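Local atomic coordinates of 3'-5' exonuclease crn-4 (Caenorhabditis elegans, PDB entry 5DK5), a protein that degrades RNA and DNA as a metal-dependent DEDDh-family 3'-5' exonuclease and takes part in the breakdown of DNA during apoptosis. Residues V47-P52 against I201-I206; S223-P228 against T282-T287; K233-S238 against G243-R248. All coordinates share one frame; numbering follows the deposited sequence.

Contact 1: V47-P52 against I201-I206; sequences VAYDVP and ILQRMI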
loop_
_atom_site.group_PDB
_atom_site.type_symbol
_atom_site.label_atom_id
_atom_site.label_comp_id
_atom_site.label_asym_id
_atom_site.label_seq_id
_atom_site.Cartn_x
_atom_site.Cartn_y
_atom_site.Cartn_z
ATOM N N VAL B 47 -17.372 13.005 -17.985
ATOM C CA VAL B 47 -18.695 13.176 -18.577
ATOM C C VAL B 47 -18.719 14.494 -19.344
ATOM O O VAL B 47 -18.172 15.500 -18.891
ATOM C CB VAL B 47 -19.820 13.157 -17.516
ATOM C CG1 VAL B 47 -19.675 14.318 -16.544
ATOM C CG2 VAL B 47 -21.187 13.187 -18.188
ATOM N N ALA B 48 -19.352 14.477 -20.512
ATOM C CA ALA B 48 -19.362 15.637 -21.393
ATOM C C ALA B 48 -20.571 16.527 -21.126
ATOM O O ALA B 48 -21.659 16.039 -20.819
ATOM C CB ALA B 48 -19.345 15.189 -22.842
ATOM N N TYR B 49 -20.366 17.836 -21.238
ATOM C CA TYR B 49 -21.448 18.807 -21.123
ATOM C C TYR B 49 -21.536 19.655 -22.385
ATOM O O TYR B 49 -20.559 20.280 -22.796
ATOM C CB TYR B 49 -21.249 19.702 -19.901
ATOM C CG TYR B 49 -22.257 20.822 -19.801
ATOM C CD1 TYR B 49 -23.573 20.568 -19.437
ATOM C CD2 TYR B 49 -21.894 22.134 -20.067
ATOM C CE1 TYR B 49 -24.499 21.590 -19.346
ATOM C CE2 TYR B 49 -22.813 23.162 -19.976
ATOM C CZ TYR B 49 -24.112 22.884 -19.615
ATOM O OH TYR B 49 -25.028 23.902 -19.523
ATOM N N ASP B 50 -22.718 19.662 -22.995
ATOM C CA ASP B 50 -22.968 20.435 -24.205
ATOM C C ASP B 50 -23.353 21.859 -23.816
ATOM O O ASP B 50 -24.441 22.095 -23.291
ATOM C CB ASP B 50 -24.068 19.768 -25.036
ATOM C CG ASP B 50 -24.259 20.415 -26.399
ATOM O OD1 ASP B 50 -24.366 21.654 -26.474
ATOM O OD2 ASP B 50 -24.310 19.675 -27.404
ATOM N N VAL B 51 -22.456 22.807 -24.074
ATOM C CA VAL B 51 -22.653 24.177 -23.610
ATOM C C VAL B 51 -23.764 24.903 -24.378
ATOM O O VAL B 51 -24.665 25.458 -23.756
ATOM C CB VAL B 51 -21.340 24.996 -23.697
ATOM C CG1 VAL B 51 -21.589 26.465 -23.357
ATOM C CG2 VAL B 51 -20.292 24.406 -22.771
ATOM N N PRO B 52 -23.708 24.908 -25.723
ATOM C CA PRO B 52 -24.774 25.617 -26.445
ATOM C C PRO B 52 -26.174 25.072 -26.172
ATOM O O PRO B 52 -27.110 25.853 -26.003
ATOM C CB PRO B 52 -24.404 25.407 -27.917
ATOM C CG PRO B 52 -22.958 25.130 -27.913
ATOM C CD PRO B 52 -22.688 24.385 -26.651
ATOM N N ILE B 201 -23.872 20.763 -10.965
ATOM C CA ILE B 201 -23.497 22.040 -10.373
ATOM C C ILE B 201 -23.129 23.027 -11.475
ATOM O O ILE B 201 -23.603 24.162 -11.486
ATOM C CB ILE B 201 -22.314 21.887 -9.394
ATOM C CG1 ILE B 201 -22.751 21.111 -8.151
ATOM C CG2 ILE B 201 -21.770 23.252 -8.966
ATOM C CD1 ILE B 201 -21.599 20.538 -7.351
ATOM N N LEU B 202 -22.282 22.578 -12.397
ATOM C CA LEU B 202 -21.853 23.397 -13.525
ATOM C C LEU B 202 -23.052 23.924 -14.302
ATOM O O LEU B 202 -23.108 25.099 -14.655
ATOM C CB LEU B 202 -20.938 22.588 -14.449
ATOM C CG LEU B 202 -20.549 23.228 -15.784
ATOM C CD1 LEU B 202 -19.744 24.497 -15.567
ATOM C CD2 LEU B 202 -19.771 22.239 -16.632
ATOM N N GLN B 203 -24.015 23.042 -14.559
ATOM C CA GLN B 203 -25.218 23.403 -15.298
ATOM C C GLN B 203 -26.032 24.447 -14.544
ATOM O O GLN B 203 -26.384 25.491 -15.093
ATOM C CB GLN B 203 -26.073 22.159 -15.554
ATOM C CG GLN B 203 -27.303 22.406 -16.413
ATOM C CD GLN B 203 -28.071 21.132 -16.704
ATOM O OE1 GLN B 203 -28.348 20.340 -15.803
ATOM N NE2 GLN B 203 -28.412 20.922 -17.971
ATOM N N ARG B 204 -26.326 24.155 -13.280
ATOM C CA ARG B 204 -27.110 25.058 -12.444
ATOM C C ARG B 204 -26.438 26.418 -12.318
ATOM O O ARG B 204 -27.110 27.447 -12.259
ATOM C CB ARG B 204 -27.323 24.448 -11.055
ATOM C CG ARG B 204 -28.006 25.371 -10.047
ATOM C CD ARG B 204 -29.399 25.786 -10.492
ATOM N NE ARG B 204 -30.339 24.669 -10.466
ATOM C CZ ARG B 204 -31.027 24.284 -9.394
ATOM N NH1 ARG B 204 -30.894 24.922 -8.236
ATOM N NH2 ARG B 204 -31.854 23.253 -9.479
ATOM N N MET B 205 -25.110 26.419 -12.275
ATOM C CA MET B 205 -24.363 27.655 -12.100
ATOM C C MET B 205 -24.576 28.622 -13.263
ATOM O O MET B 205 -24.842 29.802 -13.039
ATOM C CB MET B 205 -22.872 27.361 -11.927
ATOM C CG MET B 205 -22.498 26.986 -10.502
ATOM S SD MET B 205 -20.760 26.555 -10.294
ATOM C CE MET B 205 -19.960 28.101 -10.716
ATOM N N ILE B 206 -24.467 28.136 -14.498
ATOM C CA ILE B 206 -24.619 29.018 -15.653
ATOM C C ILE B 206 -26.080 29.425 -15.799
ATOM O O ILE B 206 -26.388 30.505 -16.305
ATOM C CB ILE B 206 -24.112 28.369 -16.975
ATOM C CG1 ILE B 206 -25.109 27.348 -17.547
ATOM C CG2 ILE B 206 -22.743 27.732 -16.762
ATOM C CD1 ILE B 206 -24.796 26.937 -18.966
#
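Tyr49 reaches from its strand to helix 201-206 and meets three side chains there, each touching a different part of the phenol. Its CG lies anti to the backbone N (chi1 174°), which carries the ring off the strand and toward the helix. Leu202 sends one methyl, CD2, to within 4.0 Å of Tyr49 CD2, approaching the ring obliquely. By the CE1 side of the ring the Gln203 side chain crosses that of Tyr49 at about a right angle, its CG approaching obliquely, 4.1 Å from Tyr49 CE1, and its amide plane perpendicular to the ring. Ile206 comes from the direction opposite to Tyr49, and its CD1 lies at the ring edge, close to the ring plane and 3.1 Å from Tyr49 OH. Strand 41-50 belongs to the central mixed sheet of the RNase H-like exonuclease fold, and helix 191-207 packs on that sheet; the short segments run nearly parallel, 17° apart, with axes 10.5 Å from each other. The contact is mainly apolar, and no hydrogen bond joins the two segments. The phenol oxygen is instead hydrogen-bonded to Asp54 OD1, in the turn that follows the strand, while Leu202 also packs on Leu151 of helix 151-161.

Contact 2: S223-P228 against T282-T287; sequences SWRRQP and TSHQQT. With IPA (isopropyl alcohol), chain N.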
loop_
_atom_site.group_PDB
_atom_site.type_symbol
_atom_site.label_atom_id
_atom_site.label_comp_id
_atom_site.label_asym_id
_atom_site.label_seq_id
_atom_site.Cartn_x
_atom_site.Cartn_y
_atom_site.Cartn_z
ATOM N N SER B 223 7.712 33.086 -9.202
ATOM C CA SER B 223 8.647 33.832 -8.366
ATOM C C SER B 223 8.567 33.421 -6.896
ATOM O O SER B 223 9.546 33.539 -6.162
ATOM C CB SER B 223 8.390 35.335 -8.494
ATOM O OG SER B 223 9.328 36.072 -7.729
ATOM N N TRP B 224 7.403 32.943 -6.468
ATOM C CA TRP B 224 7.203 32.598 -5.063
ATOM C C TRP B 224 7.850 31.261 -4.683
ATOM O O TRP B 224 7.844 30.881 -3.512
ATOM C CB TRP B 224 5.707 32.571 -4.724
ATOM C CG TRP B 224 4.886 31.652 -5.574
ATOM C CD1 TRP B 224 4.191 31.982 -6.701
ATOM C CD2 TRP B 224 4.661 30.254 -5.361
ATOM N NE1 TRP B 224 3.553 30.876 -7.205
ATOM C CE2 TRP B 224 3.825 29.802 -6.402
ATOM C CE3 TRP B 224 5.088 29.339 -4.394
ATOM C CZ2 TRP B 224 3.408 28.476 -6.502
ATOM C CZ3 TRP B 224 4.673 28.024 -4.496
ATOM C CH2 TRP B 224 3.842 27.606 -5.542
ATOM N N ARG B 225 8.405 30.556 -5.668
ATOM C CA ARG B 225 9.159 29.328 -5.406
ATOM C C ARG B 225 10.662 29.595 -5.351
ATOM O O ARG B 225 11.452 28.681 -5.119
ATOM C CB ARG B 225 8.867 28.268 -6.471
ATOM C CG ARG B 225 7.480 27.658 -6.378
ATOM C CD ARG B 225 7.424 26.284 -7.033
ATOM N NE ARG B 225 7.861 26.301 -8.427
ATOM C CZ ARG B 225 7.807 25.250 -9.241
ATOM N NH1 ARG B 225 7.328 24.092 -8.809
ATOM N NH2 ARG B 225 8.227 25.358 -10.493
ATOM N N ARG B 226 11.054 30.847 -5.565
ATOM C CA ARG B 226 12.468 31.202 -5.623
ATOM C C ARG B 226 13.132 31.076 -4.256
ATOM O O ARG B 226 14.305 30.708 -4.169
ATOM C CB ARG B 226 12.645 32.621 -6.166
ATOM C CG ARG B 226 12.220 32.763 -7.618
ATOM C CD ARG B 226 12.482 34.155 -8.169
ATOM N NE ARG B 226 13.905 34.386 -8.431
ATOM C CZ ARG B 226 14.705 35.189 -7.731
ATOM N NH1 ARG B 226 14.252 35.885 -6.694
ATOM N NH2 ARG B 226 15.978 35.302 -8.080
ATOM N N GLN B 227 12.386 31.377 -3.195
ATOM C CA GLN B 227 12.906 31.221 -1.842
ATOM C C GLN B 227 12.509 29.847 -1.295
ATOM O O GLN B 227 11.386 29.397 -1.522
ATOM C CB GLN B 227 12.402 32.335 -0.917
ATOM C CG GLN B 227 10.891 32.394 -0.708
ATOM C CD GLN B 227 10.512 33.200 0.523
ATOM O OE1 GLN B 227 10.839 32.823 1.651
ATOM N NE2 GLN B 227 9.826 34.318 0.312
ATOM N N PRO B 228 13.436 29.165 -0.594
ATOM C CA PRO B 228 13.133 27.851 -0.011
ATOM C C PRO B 228 11.897 27.837 0.886
ATOM O O PRO B 228 11.644 28.792 1.619
ATOM C CB PRO B 228 14.387 27.539 0.810
ATOM C CG PRO B 228 15.473 28.256 0.108
ATOM C CD PRO B 228 14.856 29.521 -0.416
ATOM N N THR B 282 9.479 19.663 -19.848
ATOM C CA THR B 282 10.383 18.523 -19.954
ATOM C C THR B 282 11.227 18.377 -18.692
ATOM O O THR B 282 11.386 17.276 -18.163
ATOM C CB THR B 282 11.316 18.662 -21.172
ATOM O OG1 THR B 282 10.535 18.695 -22.372
ATOM C CG2 THR B 282 12.300 17.497 -21.245
ATOM N N SER B 283 11.765 19.498 -18.222
ATOM C CA SER B 283 12.629 19.518 -17.047
ATOM C C SER B 283 12.116 20.493 -15.992
ATOM O O SER B 283 11.526 21.524 -16.316
ATOM C CB SER B 283 14.058 19.892 -17.450
ATOM O OG SER B 283 14.868 20.104 -16.307
ATOM N N HIS B 284 12.345 20.154 -14.727
ATOM C CA HIS B 284 11.975 21.021 -13.614
ATOM C C HIS B 284 12.865 22.263 -13.610
ATOM O O HIS B 284 14.091 22.156 -13.605
ATOM C CB HIS B 284 12.094 20.261 -12.290
ATOM C CG HIS B 284 11.305 20.866 -11.167
ATOM N ND1 HIS B 284 11.085 22.220 -11.060
ATOM C CD2 HIS B 284 10.683 20.295 -10.110
ATOM C CE1 HIS B 284 10.363 22.462 -9.977
ATOM N NE2 HIS B 284 10.105 21.310 -9.386
ATOM N N GLN B 285 12.245 23.440 -13.614
ATOM C CA GLN B 285 12.977 24.700 -13.743
ATOM C C GLN B 285 13.362 25.306 -12.393
ATOM O O GLN B 285 14.200 26.203 -12.324
ATOM C CB GLN B 285 12.144 25.708 -14.539
ATOM C CG GLN B 285 11.846 25.270 -15.962
ATOM C CD GLN B 285 13.105 25.080 -16.784
ATOM O OE1 GLN B 285 13.960 25.965 -16.845
ATOM N NE2 GLN B 285 13.232 23.918 -17.412
ATOM N N GLN B 286 12.738 24.816 -11.327
ATOM C CA GLN B 286 12.999 25.303 -9.976
ATOM C C GLN B 286 13.109 24.147 -8.985
ATOM O O GLN B 286 12.381 24.097 -7.996
ATOM C CB GLN B 286 11.893 26.267 -9.543
ATOM C CG GLN B 286 11.761 27.486 -10.444
ATOM C CD GLN B 286 10.614 28.389 -10.044
ATOM O OE1 GLN B 286 9.445 28.049 -10.230
ATOM N NE2 GLN B 286 10.942 29.550 -9.487
ATOM N N THR B 287 14.024 23.221 -9.259
ATOM C CA THR B 287 14.196 22.039 -8.420
ATOM C C THR B 287 14.473 22.434 -6.966
ATOM O O THR B 287 15.435 23.152 -6.695
ATOM C CB THR B 287 15.351 21.153 -8.924
ATOM O OG1 THR B 287 15.151 20.839 -10.308
ATOM C CG2 THR B 287 15.431 19.860 -8.118
HETATM C C1 IPA N . 14.209 27.157 -6.311
HETATM C C2 IPA N . 14.998 26.865 -5.052
HETATM C C3 IPA N . 14.052 26.631 -3.896
HETATM O O2 IPA N . 15.824 27.963 -4.747
#
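Beside the zinc site formed by Cys220, Cys270, Cys273 and Cys280, two loops are joined by the grip of Arg225 on Gln286. The arginine presents NE and NH2 side-on to one atom, Gln286 OE1, at 3.0 Å from each nitrogen. That oxygen lies in the guanidinium plane, whereas the amide is turned 69° from it; NE stands well above the carbonyl plane, while NH2 is tilted only 18° from it. A bend at chi3 (-56°) turns the guanidinium to bring both donors onto the oxygen. His284 approaches the same group obliquely, its CE1 3.6 Å from Arg225 NH2, and its ND1 accepts a hydrogen bond from the backbone N of Gln286 at 3.1 Å. An isopropanol, probably from the crystallisation liquor, bonds through O2 to Arg226 O at 3.2 Å. Outside the two loops, Arg225 NH1 binds the carbonyl oxygen of Leu250, NH2 that of Pro251, and Gln286 NE2 that of Ala222. All the acceptors named for Arg225 are neutral oxygens, so carbonyl dipoles rather than a carboxylate would stabilise the charge of the buried guanidinium, and bonds from NE, NH1 and NH2 would fix its rotation.

Contact 3: K233-S238 against G243-R248; sequences KEWRSS and GKIFER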
loop_
_atom_site.group_PDB
_atom_site.type_symbol
_atom_site.label_atom_id
_atom_site.label_comp_id
_atom_site.label_asym_id
_atom_site.label_seq_id
_atom_site.Cartn_x
_atom_site.Cartn_y
_atom_site.Cartn_z
ATOM N N LYS B 233 8.022 19.971 9.906
ATOM C CA LYS B 233 8.409 18.575 10.101
ATOM C C LYS B 233 7.220 17.615 10.153
ATOM O O LYS B 233 7.367 16.428 9.857
ATOM C CB LYS B 233 9.232 18.432 11.386
ATOM C CG LYS B 233 10.736 18.317 11.163
ATOM C CD LYS B 233 11.499 19.425 11.872
ATOM C CE LYS B 233 12.997 19.160 11.856
ATOM N NZ LYS B 233 13.524 18.949 10.477
ATOM N N GLU B 234 6.051 18.126 10.523
ATOM C CA GLU B 234 4.860 17.293 10.670
ATOM C C GLU B 234 3.945 17.404 9.453
ATOM O O GLU B 234 2.739 17.181 9.555
ATOM C CB GLU B 234 4.090 17.686 11.935
ATOM C CG GLU B 234 4.917 17.624 13.212
ATOM C CD GLU B 234 5.379 16.218 13.547
ATOM O OE1 GLU B 234 4.714 15.251 13.117
ATOM O OE2 GLU B 234 6.409 16.079 14.240
ATOM N N TRP B 235 4.519 17.738 8.301
ATOM C CA TRP B 235 3.720 18.007 7.109
ATOM C C TRP B 235 2.990 16.771 6.593
ATOM O O TRP B 235 1.984 16.886 5.896
ATOM C CB TRP B 235 4.594 18.583 5.988
ATOM C CG TRP B 235 5.586 17.618 5.389
ATOM C CD1 TRP B 235 6.894 17.464 5.742
ATOM C CD2 TRP B 235 5.347 16.689 4.322
ATOM N NE1 TRP B 235 7.484 16.497 4.964
ATOM C CE2 TRP B 235 6.557 16.007 4.085
ATOM C CE3 TRP B 235 4.230 16.370 3.546
ATOM C CZ2 TRP B 235 6.678 15.021 3.107
ATOM C CZ3 TRP B 235 4.354 15.391 2.573
ATOM C CH2 TRP B 235 5.569 14.730 2.363
ATOM N N ARG B 236 3.495 15.593 6.936
ATOM C CA ARG B 236 2.932 14.350 6.422
ATOM C C ARG B 236 1.554 14.035 6.999
ATOM O O ARG B 236 0.821 13.214 6.444
ATOM C CB ARG B 236 3.892 13.196 6.698
ATOM C CG ARG B 236 5.172 13.297 5.903
ATOM C CD ARG B 236 6.059 12.086 6.103
ATOM N NE ARG B 236 7.288 12.193 5.324
ATOM C CZ ARG B 236 8.337 12.931 5.674
ATOM N NH1 ARG B 236 8.319 13.640 6.797
ATOM N NH2 ARG B 236 9.411 12.964 4.897
ATOM N N SER B 237 1.204 14.687 8.103
ATOM C CA SER B 237 -0.094 14.480 8.744
ATOM C C SER B 237 -1.087 15.596 8.403
ATOM O O SER B 237 -2.222 15.588 8.880
ATOM C CB SER B 237 0.078 14.383 10.262
ATOM O OG SER B 237 0.627 15.576 10.788
ATOM N N SER B 238 -0.656 16.546 7.574
ATOM C CA SER B 238 -1.491 17.683 7.191
ATOM C C SER B 238 -1.595 17.824 5.675
ATOM O O SER B 238 -0.600 18.073 4.993
ATOM C CB SER B 238 -0.936 18.977 7.789
ATOM O OG SER B 238 -1.611 20.109 7.265
ATOM N N GLY B 243 0.485 20.167 0.827
ATOM C CA GLY B 243 0.270 20.909 -0.402
ATOM C C GLY B 243 1.449 21.802 -0.732
ATOM O O GLY B 243 1.850 21.911 -1.890
ATOM N N LYS B 244 2.008 22.437 0.293
ATOM C CA LYS B 244 3.162 23.312 0.120
ATOM C C LYS B 244 4.354 22.526 -0.414
ATOM O O LYS B 244 5.097 23.015 -1.263
ATOM C CB LYS B 244 3.526 23.992 1.440
ATOM C CG LYS B 244 2.402 24.822 2.044
ATOM C CD LYS B 244 2.070 26.031 1.183
ATOM C CE LYS B 244 0.971 26.872 1.810
ATOM N NZ LYS B 244 0.586 28.026 0.947
ATOM N N ILE B 245 4.531 21.308 0.092
ATOM C CA ILE B 245 5.588 20.421 -0.383
ATOM C C ILE B 245 5.355 20.034 -1.838
ATOM O O ILE B 245 6.269 20.107 -2.659
ATOM C CB ILE B 245 5.676 19.135 0.472
ATOM C CG1 ILE B 245 6.156 19.456 1.891
ATOM C CG2 ILE B 245 6.591 18.103 -0.186
ATOM C CD1 ILE B 245 7.605 19.912 1.991
ATOM N N PHE B 246 4.133 19.605 -2.142
ATOM C CA PHE B 246 3.753 19.232 -3.502
ATOM C C PHE B 246 4.065 20.346 -4.500
ATOM O O PHE B 246 4.502 20.084 -5.620
ATOM C CB PHE B 246 2.258 18.897 -3.570
ATOM C CG PHE B 246 1.833 17.776 -2.658
ATOM C CD1 PHE B 246 2.737 16.821 -2.229
ATOM C CD2 PHE B 246 0.516 17.681 -2.234
ATOM C CE1 PHE B 246 2.339 15.793 -1.395
ATOM C CE2 PHE B 246 0.113 16.656 -1.400
ATOM C CZ PHE B 246 1.027 15.711 -0.980
ATOM N N GLU B 247 3.838 21.587 -4.081
ATOM C CA GLU B 247 4.010 22.743 -4.958
ATOM C C GLU B 247 5.454 22.909 -5.415
ATOM O O GLU B 247 5.712 23.321 -6.547
ATOM C CB GLU B 247 3.545 24.020 -4.252
ATOM C CG GLU B 247 2.031 24.186 -4.188
ATOM C CD GLU B 247 1.595 25.306 -3.257
ATOM O OE1 GLU B 247 2.467 25.926 -2.611
ATOM O OE2 GLU B 247 0.377 25.567 -3.174
ATOM N N ARG B 248 6.393 22.589 -4.532
ATOM C CA ARG B 248 7.811 22.747 -4.834
ATOM C C ARG B 248 8.351 21.538 -5.591
ATOM O O ARG B 248 9.193 21.678 -6.477
ATOM C CB ARG B 248 8.609 22.962 -3.546
ATOM C CG ARG B 248 8.069 24.071 -2.646
ATOM C CD ARG B 248 7.804 25.365 -3.409
ATOM N NE ARG B 248 7.467 26.474 -2.514
ATOM C CZ ARG B 248 8.346 27.326 -1.987
ATOM N NH1 ARG B 248 9.642 27.219 -2.252
ATOM N NH2 ARG B 248 7.923 28.295 -1.186
#
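Ile245 lays its CG1 over one face of the Trp235 indole, and this meeting is the close-packed heart of the contact. The methylene sits 4.0 Å from the centroid of the five-membered ring, 19° off the ring normal, a CH-pi approach; its nearest ring atom is Trp235 CD2, at 3.8 Å from Ile245 CG1. The two side chains cross at about a right angle. In Trp235, CG stands between the backbone N and the carbonyl carbon (chi1 69°), which swings the indole toward the helix. Arg236 CG covers the opposite face of the indole, 3.5 Å above its plane, so the ring is held between an isoleucine from the helix and the next residue of its own segment. Phe246 adds a slacker touch, with CE1 4.5 Å from Trp235 CZ3 in an oblique approach; its own ring meets Phe301 edge-to-face. Helix 300-305 completes this core, since Phe301 also packs against Trp235 and Ile245. The indole N-H is satisfied within these surroundings: Trp235 NE1 is hydrogen-bonded to Tyr231 OH.

The contact thins toward its outer side. Lys233, Glu234 and Ser237 are exposed and make no contact with the helix segment, and Lys244 likewise extends to solvent. Ser238 is only partly exposed and occupies the N-cap of helix 239-249, where its OG is hydrogen-bonded to Asp241 OD2. A short 3-10 segment, 235-237, thus folds back on the helix that follows it, the tryptophan packing about two turns into that helix, beyond a serine N-cap.

How the contacts relate
Contacts 2 and 3 adjoin, with centres 16 Å apart, and 233-238 and 243-248 both lie in the chain between the two segments of contact 2. Two polar links join them, beside packing of Trp224 on Glu247: Arg225 NH1 lies 2.9 Å from Glu247 O, and Gln227 O lies 2.9 Å from Arg248 NH1, both probable hydrogen bonds, so the helix of contact 3 is tied to the loop of contact 2. The zinc ion is about 9 Å from the Arg225 side chain, whereas contact 3 lies away from the annotated sites. Contact 1 is remote, on the opposite side of the chain's centre, its nearest atoms about 24 Å from contact 2 and about 22 Å from contact 3; it too lies away from the magnesium-binding residues Asp25, Glu27 and Asp194.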